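Local coordinates for protein predicted acetyltransferase (Clostridium acetobutylicum, PDB 3MGD) that binds acetyl-CoA and probably transfers its acetyl group to an acceptor, as a member of the GNAT acetyltransferase family, at residues T65-F70 against Y86-Y91. Residues are numbered along the deposited sequence; the frame is centred on the assembly and turned at random.
Sequences TAAIAF and YITNMY. With ACO (acetyl coenzyme *a), chain C.
A67 and T88 form a hydrogen-bonded pair between antiparallel strands 61-72 and 83-92, a worked example of how GNAT enzymes use a beta bulge where strand 83-92 parts from its parallel neighbour 120-124 to admit acetyl-CoA. Pairing is regular from A67-T88 to A69-Y86: A67 N reaches T88 O at 2.8 Å, and A69 N meets Y86 O at 2.7 Å, nearly straight at 172°. On the opposite face from A67, I68 CD1 rests 4.1 Å from I87 CG1. Beyond T88 the register slips by one. N89 and M90 together stand opposite A66, and N89, with positive phi (55°), offers its carbonyl to T65, whose OG1 lies 2.8 Å from N89 O. With chi1 at 61°, this hydroxyl is tucked between the T65 backbone N and carbonyl carbon. N89 ND2 binds E53, while M90 CG lies over A66 CA. The whole contact is buried, but regular pairing gives way at the bulge, where the side of M90 and Y91 turned from strand 61-72 meets the cofactor: its N4P donates to M90 O at 2.6 Å, whereas M90 N makes a weak 3.4 Å bond to the thioester atom O of ACO. Strand-like pairing thus holds the pantetheine, and the weak bond could modestly polarise the thioester carbonyl.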
loop_
_atom_site.group_PDB
_atom_site.type_symbol
_atom_site.label_atom_id
_atom_site.label_comp_id
_atom_site.label_asym_id
_atom_site.label_seq_id
_atom_site.Cartn_x
_atom_site.Cartn_y
_atom_site.Cartn_z
ATOM N N THR A 65 13.908 -15.416 -5.647
ATOM C CA THR A 65 13.588 -14.058 -6.054
ATOM C C THR A 65 13.189 -13.267 -4.811
ATOM O O THR A 65 12.873 -13.848 -3.773
ATOM C CB THR A 65 12.390 -14.019 -7.016
ATOM O OG1 THR A 65 11.227 -14.547 -6.361
ATOM C CG2 THR A 65 12.673 -14.832 -8.281
ATOM N N ALA A 66 13.190 -11.940 -4.935
ATOM C CA ALA A 66 12.731 -11.050 -3.863
ATOM C C ALA A 66 12.562 -9.675 -4.480
ATOM O O ALA A 66 13.460 -9.201 -5.173
ATOM C CB ALA A 66 13.758 -10.992 -2.754
ATOM N N ALA A 67 11.419 -9.035 -4.264
ATOM C CA ALA A 67 11.212 -7.712 -4.883
ATOM C C ALA A 67 10.798 -6.645 -3.887
ATOM O O ALA A 67 10.304 -6.940 -2.793
ATOM C CB ALA A 67 10.194 -7.782 -6.020
ATOM N N ILE A 68 10.996 -5.393 -4.284
ATOM C CA ILE A 68 10.497 -4.277 -3.501
ATOM C C ILE A 68 9.843 -3.332 -4.488
ATOM O O ILE A 68 10.412 -3.051 -5.549
ATOM C CB ILE A 68 11.616 -3.591 -2.666
ATOM C CG1 ILE A 68 11.036 -2.507 -1.752
ATOM C CG2 ILE A 68 12.754 -3.056 -3.567
ATOM C CD1 ILE A 68 11.963 -2.103 -0.622
ATOM N N ALA A 69 8.623 -2.913 -4.160
ATOM C CA ALA A 69 7.870 -1.926 -4.939
ATOM C C ALA A 69 7.816 -0.627 -4.157
ATOM O O ALA A 69 7.673 -0.638 -2.932
ATOM C CB ALA A 69 6.447 -2.424 -5.191
ATOM N N PHE A 70 7.923 0.501 -4.856
ATOM C CA PHE A 70 7.896 1.795 -4.183
ATOM C C PHE A 70 6.532 2.422 -4.356
ATOM O O PHE A 70 6.088 2.666 -5.475
ATOM C CB PHE A 70 9.013 2.689 -4.707
ATOM C CG PHE A 70 10.336 2.015 -4.698
ATOM C CD1 PHE A 70 10.953 1.710 -3.500
ATOM C CD2 PHE A 70 10.935 1.624 -5.880
ATOM C CE1 PHE A 70 12.174 1.049 -3.489
ATOM C CE2 PHE A 70 12.141 0.968 -5.874
ATOM C CZ PHE A 70 12.759 0.682 -4.678
ATOM N N TYR A 86 7.455 -1.644 -0.557
ATOM C CA TYR A 86 6.534 -2.751 -0.334
ATOM C C TYR A 86 7.236 -4.020 -0.805
ATOM O O TYR A 86 7.522 -4.176 -1.992
ATOM C CB TYR A 86 5.243 -2.538 -1.139
ATOM C CG TYR A 86 4.273 -3.701 -1.061
ATOM C CD1 TYR A 86 3.499 -3.911 0.072
ATOM C CD2 TYR A 86 4.136 -4.587 -2.125
ATOM C CE1 TYR A 86 2.609 -4.982 0.147
ATOM C CE2 TYR A 86 3.252 -5.659 -2.061
ATOM C CZ TYR A 86 2.493 -5.845 -0.929
ATOM O OH TYR A 86 1.623 -6.910 -0.872
ATOM N N ILE A 87 7.531 -4.917 0.125
ATOM C CA ILE A 87 8.282 -6.117 -0.223
ATOM C C ILE A 87 7.353 -7.237 -0.671
ATOM O O ILE A 87 6.277 -7.436 -0.101
ATOM C CB ILE A 87 9.212 -6.537 0.944
ATOM C CG1 ILE A 87 10.362 -5.505 1.037
ATOM C CG2 ILE A 87 9.682 -7.987 0.785
ATOM C CD1 ILE A 87 11.452 -5.848 2.023
ATOM N N THR A 88 7.768 -7.961 -1.709
ATOM C CA THR A 88 6.871 -8.894 -2.374
ATOM C C THR A 88 7.673 -9.866 -3.226
ATOM O O THR A 88 8.894 -9.740 -3.330
ATOM C CB THR A 88 5.854 -8.089 -3.252
ATOM O OG1 THR A 88 4.793 -8.942 -3.691
ATOM C CG2 THR A 88 6.544 -7.428 -4.460
ATOM N N ASN A 89 6.980 -10.833 -3.839
ATOM C CA ASN A 89 7.602 -11.744 -4.777
ATOM C C ASN A 89 8.805 -12.454 -4.188
ATOM O O ASN A 89 9.796 -12.662 -4.876
ATOM C CB ASN A 89 8.008 -11.020 -6.065
ATOM C CG ASN A 89 6.819 -10.499 -6.838
ATOM O OD1 ASN A 89 5.676 -10.782 -6.495
ATOM N ND2 ASN A 89 7.083 -9.706 -7.873
HETATM N N MSE A 90 8.740 -12.807 -2.911
HETATM C CA MSE A 90 9.832 -13.563 -2.336
HETATM C C MSE A 90 9.585 -15.064 -2.442
HETATM O O MSE A 90 8.544 -15.586 -2.048
HETATM C CB MSE A 90 10.110 -13.133 -0.902
HETATM C CG MSE A 90 10.588 -11.665 -0.851
HETATM SE SE MSE A 90 11.256 -11.232 0.899
HETATM C CE MSE A 90 12.815 -12.410 0.936
ATOM N N TYR A 91 10.573 -15.753 -2.981
ATOM C CA TYR A 91 10.463 -17.190 -3.187
ATOM C C TYR A 91 11.867 -17.756 -3.146
ATOM O O TYR A 91 12.792 -17.186 -3.723
ATOM C CB TYR A 91 9.783 -17.505 -4.527
ATOM C CG TYR A 91 9.620 -19.002 -4.739
ATOM C CD1 TYR A 91 8.550 -19.687 -4.183
ATOM C CD2 TYR A 91 10.551 -19.721 -5.464
ATOM C CE1 TYR A 91 8.405 -21.077 -4.361
ATOM C CE2 TYR A 91 10.424 -21.096 -5.640
ATOM C CZ TYR A 91 9.353 -21.768 -5.093
ATOM O OH TYR A 91 9.248 -23.144 -5.286
HETATM N N1A ACO C . 21.502 -19.534 11.315
HETATM C C2A ACO C . 20.445 -20.269 11.860
HETATM N N3A ACO C . 19.221 -20.384 11.159
HETATM C C4A ACO C . 19.072 -19.729 9.870
HETATM C C5A ACO C . 20.154 -18.977 9.309
HETATM C C6A ACO C . 21.353 -18.864 10.000
HETATM N N6A ACO C . 22.444 -18.101 9.428
HETATM N N7A ACO C . 19.733 -18.450 8.039
HETATM C C8A ACO C . 18.428 -18.868 7.822
HETATM N N9A ACO C . 17.997 -19.649 8.970
HETATM C C1B ACO C . 16.727 -20.351 9.042
HETATM C C2B ACO C . 15.823 -19.342 9.769
HETATM O O2B ACO C . 16.131 -18.860 11.036
HETATM C C3B ACO C . 14.447 -19.905 9.491
HETATM O O3B ACO C . 13.933 -20.893 10.355
HETATM P P3B ACO C . 13.008 -20.557 11.609
HETATM O O7A ACO C . 13.092 -21.773 12.596
HETATM O O8A ACO C . 11.548 -20.363 11.146
HETATM O O9A ACO C . 13.487 -19.299 12.301
HETATM C C4B ACO C . 14.609 -20.301 7.982
HETATM O O4B ACO C . 15.982 -20.833 7.912
HETATM C C5B ACO C . 14.162 -19.428 6.827
HETATM O O5B ACO C . 15.008 -18.318 6.652
HETATM P P1A ACO C . 15.696 -18.039 5.258
HETATM O O1A ACO C . 16.679 -19.151 4.859
HETATM O O2A ACO C . 16.357 -16.666 5.342
HETATM O O3A ACO C . 14.501 -17.971 4.231
HETATM P P2A ACO C . 14.348 -18.917 2.958
HETATM O O4A ACO C . 14.114 -20.417 3.340
HETATM O O5A ACO C . 15.487 -18.718 1.996
HETATM O O6A ACO C . 13.090 -18.380 2.177
HETATM C CBP ACO C . 10.691 -18.046 1.983
HETATM C CCP ACO C . 11.920 -18.071 2.881
HETATM C CDP ACO C . 9.498 -17.480 2.736
HETATM C CEP ACO C . 11.025 -17.217 0.787
HETATM C CAP ACO C . 10.366 -19.517 1.559
HETATM O OAP ACO C . 10.028 -20.315 2.643
HETATM C C9P ACO C . 9.406 -19.649 0.402
HETATM O O9P ACO C . 9.746 -19.466 -0.768
HETATM N N8P ACO C . 8.048 -20.023 0.735
HETATM C C7P ACO C . 7.023 -20.107 -0.305
HETATM C C6P ACO C . 6.728 -18.781 -0.904
HETATM C C5P ACO C . 6.497 -17.736 0.165
HETATM O O5P ACO C . 5.783 -17.982 1.138
HETATM N N4P ACO C . 7.173 -16.491 0.025
HETATM C C3P ACO C . 6.840 -15.349 0.840
HETATM C C2P ACO C . 5.600 -14.584 0.453
HETATM S S1P ACO C . 5.332 -13.103 1.397
HETATM C C ACO C . 6.219 -11.811 0.790
HETATM O O ACO C . 6.917 -11.967 -0.201
HETATM C CH3 ACO C . 6.255 -10.537 1.539
#